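Local atomic coordinates of guanine nucleotide exchange protein (Legionella pneumophila, PDB entry 1XSZ), a protein that probably promotes nucleotide exchange on ADP-ribosylation factor (Arf) GTPases through a Sec7 domain whose active site is covered by a cap. Residues Phe100-Glu105 and Asp110-Ser115; Glu105-Asp110 and Thr246-Lys251; Asp222-Ser227 and Gly262-Thr267. All coordinates share one frame; numbering follows the deposited sequence.

Contact 1. Residues Phe100-Glu105 and Asp110-Ser115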
loop_
_atom_site.group_PDB
_atom_site.type_symbol
_atom_site.label_atom_id
_atom_site.label_comp_id
_atom_site.label_asym_id
_atom_site.label_seq_id
_atom_site.Cartn_x
_atom_site.Cartn_y
_atom_site.Cartn_z
ATOM N N PHE A 100 11.662 0.885 -5.168
ATOM C CA PHE A 100 10.280 1.133 -5.564
ATOM C C PHE A 100 9.799 2.569 -5.575
ATOM O O PHE A 100 10.411 3.462 -4.997
ATOM C CB PHE A 100 9.312 0.427 -4.601
ATOM C CG PHE A 100 9.621 -1.016 -4.338
ATOM C CD1 PHE A 100 10.530 -1.392 -3.349
ATOM C CD2 PHE A 100 8.969 -2.007 -5.056
ATOM C CE1 PHE A 100 10.779 -2.742 -3.087
ATOM C CE2 PHE A 100 9.208 -3.354 -4.803
ATOM C CZ PHE A 100 10.117 -3.723 -3.814
ATOM N N LYS A 101 8.679 2.759 -6.268
ATOM C CA LYS A 101 7.949 4.014 -6.205
ATOM C C LYS A 101 6.964 3.394 -5.211
ATOM O O LYS A 101 6.038 2.651 -5.570
ATOM C CB LYS A 101 7.283 4.373 -7.535
ATOM C CG LYS A 101 8.250 5.075 -8.482
ATOM C CD LYS A 101 7.537 5.855 -9.572
ATOM C CE LYS A 101 8.526 6.637 -10.425
ATOM N NZ LYS A 101 7.824 7.457 -11.450
ATOM N N LEU A 102 7.236 3.641 -3.938
ATOM C CA LEU A 102 6.475 3.043 -2.856
ATOM C C LEU A 102 5.007 3.386 -2.785
ATOM O O LEU A 102 4.620 4.542 -2.954
ATOM C CB LEU A 102 7.128 3.400 -1.520
ATOM C CG LEU A 102 8.546 2.861 -1.286
ATOM C CD1 LEU A 102 9.220 3.640 -0.167
ATOM C CD2 LEU A 102 8.489 1.374 -0.977
ATOM N N PRO A 103 4.156 2.375 -2.566
ATOM C CA PRO A 103 2.725 2.665 -2.474
ATOM C C PRO A 103 2.488 3.568 -1.263
ATOM O O PRO A 103 3.266 3.552 -0.307
ATOM C CB PRO A 103 2.099 1.281 -2.303
ATOM C CG PRO A 103 3.206 0.468 -1.680
ATOM C CD PRO A 103 4.418 0.931 -2.436
ATOM N N GLY A 104 1.423 4.362 -1.308
ATOM C CA GLY A 104 1.120 5.251 -0.201
ATOM C C GLY A 104 0.031 4.670 0.679
ATOM O O GLY A 104 -0.655 5.400 1.393
ATOM N N GLU A 105 -0.118 3.350 0.630
ATOM C CA GLU A 105 -1.127 2.633 1.405
ATOM C C GLU A 105 -0.433 1.707 2.391
ATOM O O GLU A 105 0.449 0.938 2.016
ATOM C CB GLU A 105 -2.016 1.828 0.464
ATOM C CG GLU A 105 -2.750 2.694 -0.553
ATOM C CD GLU A 105 -3.307 1.877 -1.692
ATOM O OE1 GLU A 105 -4.256 1.104 -1.467
ATOM O OE2 GLU A 105 -2.779 1.996 -2.817
ATOM N N ASP A 110 3.405 -2.585 4.074
ATOM C CA ASP A 110 3.656 -3.687 4.990
ATOM C C ASP A 110 4.084 -4.945 4.232
ATOM O O ASP A 110 5.076 -5.588 4.596
ATOM C CB ASP A 110 2.394 -3.948 5.826
ATOM C CG ASP A 110 2.664 -4.777 7.065
ATOM O OD1 ASP A 110 3.843 -4.943 7.440
ATOM O OD2 ASP A 110 1.681 -5.245 7.676
ATOM N N ARG A 111 3.355 -5.299 3.180
ATOM C CA ARG A 111 3.709 -6.491 2.418
ATOM C C ARG A 111 5.112 -6.393 1.834
ATOM O O ARG A 111 5.845 -7.383 1.799
ATOM C CB ARG A 111 2.694 -6.745 1.301
ATOM C CG ARG A 111 1.278 -6.923 1.808
ATOM C CD ARG A 111 0.405 -7.678 0.817
ATOM N NE ARG A 111 -0.986 -7.698 1.254
ATOM C CZ ARG A 111 -1.841 -6.698 1.068
ATOM N NH1 ARG A 111 -1.455 -5.594 0.443
ATOM N NH2 ARG A 111 -3.082 -6.793 1.525
ATOM N N LEU A 112 5.497 -5.206 1.381
ATOM C CA LEU A 112 6.829 -5.035 0.810
ATOM C C LEU A 112 7.881 -5.253 1.902
ATOM O O LEU A 112 8.862 -5.973 1.697
ATOM C CB LEU A 112 6.985 -3.644 0.188
ATOM C CG LEU A 112 6.175 -3.390 -1.088
ATOM C CD1 LEU A 112 6.479 -1.987 -1.591
ATOM C CD2 LEU A 112 6.514 -4.428 -2.159
ATOM N N VAL A 113 7.676 -4.648 3.066
ATOM C CA VAL A 113 8.613 -4.802 4.175
ATOM C C VAL A 113 8.722 -6.275 4.596
ATOM O O VAL A 113 9.812 -6.761 4.907
ATOM C CB VAL A 113 8.186 -3.917 5.376
ATOM C CG1 VAL A 113 9.087 -4.172 6.584
ATOM C CG2 VAL A 113 8.266 -2.446 4.972
ATOM N N GLN A 114 7.604 -6.989 4.589
ATOM C CA GLN A 114 7.618 -8.409 4.950
ATOM C C GLN A 114 8.420 -9.220 3.933
ATOM O O GLN A 114 9.090 -10.192 4.289
ATOM C CB GLN A 114 6.189 -8.949 5.025
ATOM C CG GLN A 114 5.402 -8.446 6.223
ATOM C CD GLN A 114 3.962 -8.911 6.205
ATOM O OE1 GLN A 114 3.683 -10.105 6.088
ATOM N NE2 GLN A 114 3.036 -7.968 6.323
ATOM N N SER A 115 8.348 -8.835 2.665
ATOM C CA SER A 115 9.092 -9.545 1.625
ATOM C C SER A 115 10.590 -9.376 1.870
ATOM O O SER A 115 11.362 -10.343 1.807
ATOM C CB SER A 115 8.721 -8.997 0.247
ATOM O OG SER A 115 9.395 -9.710 -0.774
#
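L112, on helix 106-123, plugs into the preceding loop of the helical Sec7 domain in a buried, wholly apolar contact with F100, L102 and P103. It is a local loop-to-helix closure: the chain leaves helix 89-98, passes through 100-105 and turns into helix 106-123 with E105 at the N-cap, bringing the first full turns of the helix back over the loop. The sequence K101-L102-P103-G104-E105-A106-Q107 matches the stretch that in Sec7 domains carries the glutamate finger. E105 is therefore probably the finger glutamate; its OE1 is hydrogen-bonded to Q278 and Q299 of the capping domain. L112 does most of the burying: CD1 serves all three neighbours, CD2 only the F100 ring. With CG anti to its carbonyl carbon (chi1 -70°), L112 turns both methyls to the loop. CD2 lies 3.9 Å from F100 CE2 and almost as near CZ. L102 crosses L112 obliquely, its CD2 4.0 Å from L112 CD1. P103 meets the leucine tip to tip, with CD 3.7 Å from L112 CD1 in the conformer described, one of two modelled. Farther out, F96 stacks edge-to-face with F100, and L64 of helix 57-64 touches the same phenyl. L112 CD1 also makes a CH-pi contact with the F100 ring, 4.2 Å from its centroid and only 8° off the ring normal.

Contact 2. Residues Glu105-Asp110 and Thr246-Lys251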
loop_
_atom_site.group_PDB
_atom_site.type_symbol
_atom_site.label_atom_id
_atom_site.label_comp_id
_atom_site.label_asym_id
_atom_site.label_seq_id
_atom_site.Cartn_x
_atom_site.Cartn_y
_atom_site.Cartn_z
ATOM N N GLU A 105 -0.118 3.350 0.630
ATOM C CA GLU A 105 -1.127 2.633 1.405
ATOM C C GLU A 105 -0.433 1.707 2.391
ATOM O O GLU A 105 0.449 0.938 2.016
ATOM C CB GLU A 105 -2.016 1.828 0.464
ATOM C CG GLU A 105 -2.750 2.694 -0.553
ATOM C CD GLU A 105 -3.307 1.877 -1.692
ATOM O OE1 GLU A 105 -4.256 1.104 -1.467
ATOM O OE2 GLU A 105 -2.779 1.996 -2.817
ATOM N N ALA A 106 -0.867 1.766 3.645
ATOM C CA ALA A 106 -0.274 0.988 4.724
ATOM C C ALA A 106 -0.110 -0.512 4.508
ATOM O O ALA A 106 0.979 -1.052 4.728
ATOM C CB ALA A 106 -1.048 1.233 6.010
ATOM N N GLN A 107 -1.167 -1.199 4.095
ATOM C CA GLN A 107 -1.050 -2.641 3.922
ATOM C C GLN A 107 -0.097 -3.037 2.807
ATOM O O GLN A 107 0.560 -4.077 2.892
ATOM C CB GLN A 107 -2.427 -3.272 3.710
ATOM C CG GLN A 107 -3.319 -3.178 4.947
ATOM C CD GLN A 107 -4.586 -4.004 4.835
ATOM O OE1 GLN A 107 -5.403 -4.030 5.757
ATOM N NE2 GLN A 107 -4.756 -4.686 3.709
ATOM N N LYS A 108 -0.005 -2.210 1.769
ATOM C CA LYS A 108 0.895 -2.500 0.660
ATOM C C LYS A 108 2.340 -2.293 1.101
ATOM O O LYS A 108 3.221 -3.098 0.780
ATOM C CB LYS A 108 0.551 -1.614 -0.538
ATOM C CG LYS A 108 -0.755 -2.015 -1.196
ATOM C CD LYS A 108 -1.114 -1.092 -2.350
ATOM C CE LYS A 108 -2.392 -1.553 -3.023
ATOM N NZ LYS A 108 -2.861 -0.550 -4.026
ATOM N N ILE A 109 2.590 -1.217 1.835
ATOM C CA ILE A 109 3.927 -0.954 2.354
ATOM C C ILE A 109 4.335 -2.135 3.240
ATOM O O ILE A 109 5.457 -2.635 3.158
ATOM C CB ILE A 109 3.934 0.338 3.198
ATOM C CG1 ILE A 109 3.756 1.547 2.281
ATOM C CG2 ILE A 109 5.241 0.460 3.989
ATOM C CD1 ILE A 109 3.405 2.823 3.017
ATOM N N ASP A 110 3.405 -2.585 4.074
ATOM C CA ASP A 110 3.656 -3.687 4.990
ATOM C C ASP A 110 4.084 -4.945 4.232
ATOM O O ASP A 110 5.076 -5.588 4.596
ATOM C CB ASP A 110 2.394 -3.948 5.826
ATOM C CG ASP A 110 2.664 -4.777 7.065
ATOM O OD1 ASP A 110 3.843 -4.943 7.440
ATOM O OD2 ASP A 110 1.681 -5.245 7.676
ATOM N N THR A 246 -16.361 -5.518 7.609
ATOM C CA THR A 246 -15.346 -6.073 8.489
ATOM C C THR A 246 -14.326 -4.951 8.559
ATOM O O THR A 246 -14.146 -4.208 7.589
ATOM C CB THR A 246 -14.679 -7.349 7.915
ATOM O OG1 THR A 246 -14.103 -7.070 6.635
ATOM C CG2 THR A 246 -15.700 -8.470 7.782
ATOM N N VAL A 247 -13.684 -4.799 9.710
ATOM C CA VAL A 247 -12.696 -3.747 9.884
ATOM C C VAL A 247 -11.337 -4.308 10.261
ATOM O O VAL A 247 -11.213 -5.078 11.214
ATOM C CB VAL A 247 -13.127 -2.748 10.980
ATOM C CG1 VAL A 247 -12.043 -1.688 11.174
ATOM C CG2 VAL A 247 -14.450 -2.098 10.601
ATOM N N ASP A 248 -10.323 -3.925 9.492
ATOM C CA ASP A 248 -8.950 -4.343 9.746
ATOM C C ASP A 248 -8.311 -3.250 10.585
ATOM O O ASP A 248 -8.075 -2.145 10.095
ATOM C CB ASP A 248 -8.168 -4.477 8.439
ATOM C CG ASP A 248 -8.201 -5.879 7.877
ATOM O OD1 ASP A 248 -9.308 -6.414 7.668
ATOM O OD2 ASP A 248 -7.114 -6.446 7.639
ATOM N N GLN A 249 -8.044 -3.543 11.851
ATOM C CA GLN A 249 -7.420 -2.558 12.720
ATOM C C GLN A 249 -5.983 -2.332 12.264
ATOM O O GLN A 249 -5.333 -3.239 11.746
ATOM C CB GLN A 249 -7.449 -3.032 14.173
ATOM C CG GLN A 249 -8.853 -3.149 14.761
ATOM C CD GLN A 249 -9.632 -1.849 14.685
ATOM O OE1 GLN A 249 -9.112 -0.780 14.997
ATOM N NE2 GLN A 249 -10.896 -1.939 14.280
ATOM N N PRO A 250 -5.470 -1.112 12.451
ATOM C CA PRO A 250 -4.103 -0.769 12.049
ATOM C C PRO A 250 -3.001 -1.231 12.997
ATOM O O PRO A 250 -3.130 -1.109 14.216
ATOM C CB PRO A 250 -4.154 0.747 11.976
ATOM C CG PRO A 250 -5.051 1.076 13.148
ATOM C CD PRO A 250 -6.178 0.077 12.962
ATOM N N LYS A 251 -1.920 -1.766 12.435
ATOM C CA LYS A 251 -0.785 -2.149 13.263
ATOM C C LYS A 251 -0.255 -0.826 13.799
ATOM O O LYS A 251 -0.255 0.189 13.091
ATOM C CB LYS A 251 0.295 -2.847 12.436
ATOM C CG LYS A 251 -0.094 -4.235 11.971
ATOM C CD LYS A 251 1.022 -4.895 11.179
ATOM C CE LYS A 251 0.600 -6.271 10.699
ATOM N NZ LYS A 251 1.656 -6.924 9.889
HETATM O O HOH W 1 -5.212 -3.161 8.592
#
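Q107 and D110 sit in the first turns of helix 106-123, secured by backbone bonds such as D110 N to A106 O (2.9 Å), and face a chain that leaves its strand at D248 and runs extended to K251, the N-cap of helix 252-258. The firm link is a salt bridge: K251 NZ donates to the syn lone pair of D110 OD2 at 2.8 Å. The lysine reaches it as a straight chain beyond CG and crosses the aspartate at about a right angle, CE 3.4 Å from D110 OD2. With CG anti to its backbone N (chi1 -163°), D110 carries its carboxylate out to meet it. Y135 OH of helix 131-149 bonds both D110 OD1 and K251 NZ, so the buried carboxylate is gripped through both oxygens. Q107 also crosses D248 nearly perpendicularly but less closely, its OE1 3.5 Å from D248 OD2, amide and carboxylate planes 48° apart. A water can donate to Q107 OE1 (3.0 Å) and Q249 O (3.2 Å), though other acceptors compete for its two hydrogens. The contact joins the Sec7 domain to its capping domain: Y280 OH of strand 274-280 takes the A106 N-H, T263 of strand 260-268 touches Q107, and D110 touches W253 and L254 of helix 252-258.

Contact 3. Residues Asp222-Ser227 and Gly262-Thr267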
loop_
_atom_site.group_PDB
_atom_site.type_symbol
_atom_site.label_atom_id
_atom_site.label_comp_id
_atom_site.label_asym_id
_atom_site.label_seq_id
_atom_site.Cartn_x
_atom_site.Cartn_y
_atom_site.Cartn_z
ATOM N N ASP A 222 -14.957 7.805 10.595
ATOM C CA ASP A 222 -13.887 7.714 11.576
ATOM C C ASP A 222 -14.373 6.972 12.821
ATOM O O ASP A 222 -13.683 6.089 13.338
ATOM C CB ASP A 222 -13.400 9.125 11.924
ATOM C CG ASP A 222 -12.141 9.121 12.763
ATOM O OD1 ASP A 222 -11.353 8.158 12.653
ATOM O OD2 ASP A 222 -11.933 10.089 13.523
ATOM N N SER A 223 -15.567 7.326 13.290
ATOM C CA SER A 223 -16.144 6.693 14.470
ATOM C C SER A 223 -16.472 5.225 14.217
ATOM O O SER A 223 -16.325 4.383 15.104
ATOM C CB SER A 223 -17.413 7.435 14.895
ATOM O OG SER A 223 -18.017 6.812 16.015
ATOM N N PHE A 224 -16.912 4.923 13.001
ATOM C CA PHE A 224 -17.268 3.562 12.626
ATOM C C PHE A 224 -16.116 2.577 12.813
ATOM O O PHE A 224 -16.337 1.398 13.075
ATOM C CB PHE A 224 -17.757 3.540 11.174
ATOM C CG PHE A 224 -18.324 2.219 10.742
ATOM C CD1 PHE A 224 -17.501 1.221 10.231
ATOM C CD2 PHE A 224 -19.688 1.966 10.859
ATOM C CE1 PHE A 224 -18.025 -0.007 9.841
ATOM C CE2 PHE A 224 -20.222 0.743 10.473
ATOM C CZ PHE A 224 -19.393 -0.247 9.963
ATOM N N LEU A 225 -14.885 3.067 12.682
ATOM C CA LEU A 225 -13.707 2.220 12.833
ATOM C C LEU A 225 -13.657 1.467 14.160
ATOM O O LEU A 225 -13.168 0.339 14.220
ATOM C CB LEU A 225 -12.437 3.057 12.671
ATOM C CG LEU A 225 -12.178 3.552 11.248
ATOM C CD1 LEU A 225 -11.010 4.515 11.247
ATOM C CD2 LEU A 225 -11.898 2.367 10.341
ATOM N N HIS A 226 -14.157 2.086 15.222
ATOM C CA HIS A 226 -14.149 1.432 16.527
ATOM C C HIS A 226 -15.557 1.137 17.026
ATOM O O HIS A 226 -15.792 1.052 18.231
ATOM C CB HIS A 226 -13.403 2.288 17.555
ATOM C CG HIS A 226 -14.034 3.621 17.811
ATOM N ND1 HIS A 226 -14.061 4.627 16.871
ATOM C CD2 HIS A 226 -14.656 4.115 18.909
ATOM C CE1 HIS A 226 -14.670 5.684 17.377
ATOM N NE2 HIS A 226 -15.041 5.399 18.612
ATOM N N SER A 227 -16.489 0.973 16.093
ATOM C CA SER A 227 -17.877 0.685 16.440
ATOM C C SER A 227 -18.137 -0.815 16.443
ATOM O O SER A 227 -17.340 -1.599 15.922
ATOM C CB SER A 227 -18.824 1.356 15.442
ATOM O OG SER A 227 -18.743 0.728 14.172
ATOM N N GLY A 262 -6.905 2.175 9.740
ATOM C CA GLY A 262 -7.595 0.947 9.393
ATOM C C GLY A 262 -8.301 0.948 8.049
ATOM O O GLY A 262 -8.435 1.992 7.396
ATOM N N THR A 263 -8.746 -0.234 7.637
ATOM C CA THR A 263 -9.461 -0.421 6.382
ATOM C C THR A 263 -10.786 -1.127 6.638
ATOM O O THR A 263 -10.839 -2.137 7.343
ATOM C CB THR A 263 -8.651 -1.277 5.393
ATOM O OG1 THR A 263 -7.416 -0.619 5.100
ATOM C CG2 THR A 263 -9.430 -1.488 4.099
ATOM N N ILE A 264 -11.853 -0.582 6.071
ATOM C CA ILE A 264 -13.178 -1.169 6.207
ATOM C C ILE A 264 -13.489 -1.837 4.878
ATOM O O ILE A 264 -13.317 -1.228 3.820
ATOM C CB ILE A 264 -14.248 -0.088 6.467
ATOM C CG1 ILE A 264 -13.883 0.717 7.714
ATOM C CG2 ILE A 264 -15.625 -0.741 6.615
ATOM C CD1 ILE A 264 -14.703 1.975 7.892
ATOM N N THR A 265 -13.920 -3.090 4.920
ATOM C CA THR A 265 -14.271 -3.794 3.698
ATOM C C THR A 265 -15.785 -3.955 3.646
ATOM O O THR A 265 -16.394 -4.525 4.558
ATOM C CB THR A 265 -13.605 -5.184 3.615
ATOM O OG1 THR A 265 -12.180 -5.025 3.608
ATOM C CG2 THR A 265 -14.025 -5.901 2.340
ATOM N N LEU A 266 -16.384 -3.419 2.589
ATOM C CA LEU A 266 -17.829 -3.496 2.389
ATOM C C LEU A 266 -18.142 -4.591 1.385
ATOM O O LEU A 266 -17.551 -4.645 0.309
ATOM C CB LEU A 266 -18.376 -2.171 1.855
ATOM C CG LEU A 266 -18.401 -0.959 2.784
ATOM C CD1 LEU A 266 -16.992 -0.551 3.171
ATOM C CD2 LEU A 266 -19.106 0.182 2.081
ATOM N N THR A 267 -19.078 -5.462 1.735
ATOM C CA THR A 267 -19.463 -6.540 0.840
ATOM C C THR A 267 -20.980 -6.646 0.796
ATOM O O THR A 267 -21.629 -6.755 1.835
ATOM C CB THR A 267 -18.895 -7.897 1.307
ATOM O OG1 THR A 267 -17.473 -7.804 1.444
ATOM C CG2 THR A 267 -19.226 -8.983 0.296
#
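The F224 ring meets I264 obliquely, CD1 to CD1 at 3.7 Å, and carries the S227 hydroxyl over one face, OG standing 3.6 Å above the ring plane and offset toward the rim. The second ring, H226, has D222 O in plane at its edge. S227 OG is placed over F224 by a hydrogen bond to the F224 carbonyl: OG donates to O at 2.7 Å, with a C=O...donor angle of 119° and the donor tilted 19° from the carbonyl plane. The same oxygen accepts S227 N at 3.1 Å, the closing bond of a type I beta turn from F224 to S227, so two donors from one residue grip it. The phenyl itself is swung toward the strand because CG lies anti to the backbone N (chi1 -172°). Here the last turn of helix 216-224 and the residues after it pack on one face of the antiparallel sheet of the capping domain. Strand 260-268 offers I264 to that face, while T263 points away from it. I264 CD1 meets both F224 and L225, and CG1 also lies 3.7 Å from L225 CD2. I264 CG2 is a looser neighbour of the ring, 4.1 Å from F224 CE1. L225 also passes over the strand backbone at G262, its CD2 4.5 Å from G262 C; G262 has backbone angles characteristic of glycine. V230, I232 and V235 from the following loop and T245 of strand 243-248 continue the packing around F224, and K261 NZ pairs with D222 OD1.

How the contacts relate
Contacts 1 and 2, centres about 11 Å apart, share helix 106-123 along with E105 and D110: contact 1 packs the helix on its preceding loop inside the Sec7 domain, and contact 2 ties it to the capping domain. They touch where P103 CG lies 3.6 Å from K108 CB. The centre of contact 3 is about 12 Å from that of contact 2 and about 22 Å from that of contact 1. Strands 243-248 and 260-268 join contacts 2 and 3 as sheet neighbours, D248 N lying 2.8 Å from T263 O in a probable hydrogen bond. E105, probably the finger glutamate of the Sec7 active site, belongs to contacts 1 and 2, so the capping domain meets the Sec7 domain beside it; contact 3 lies inside the cap.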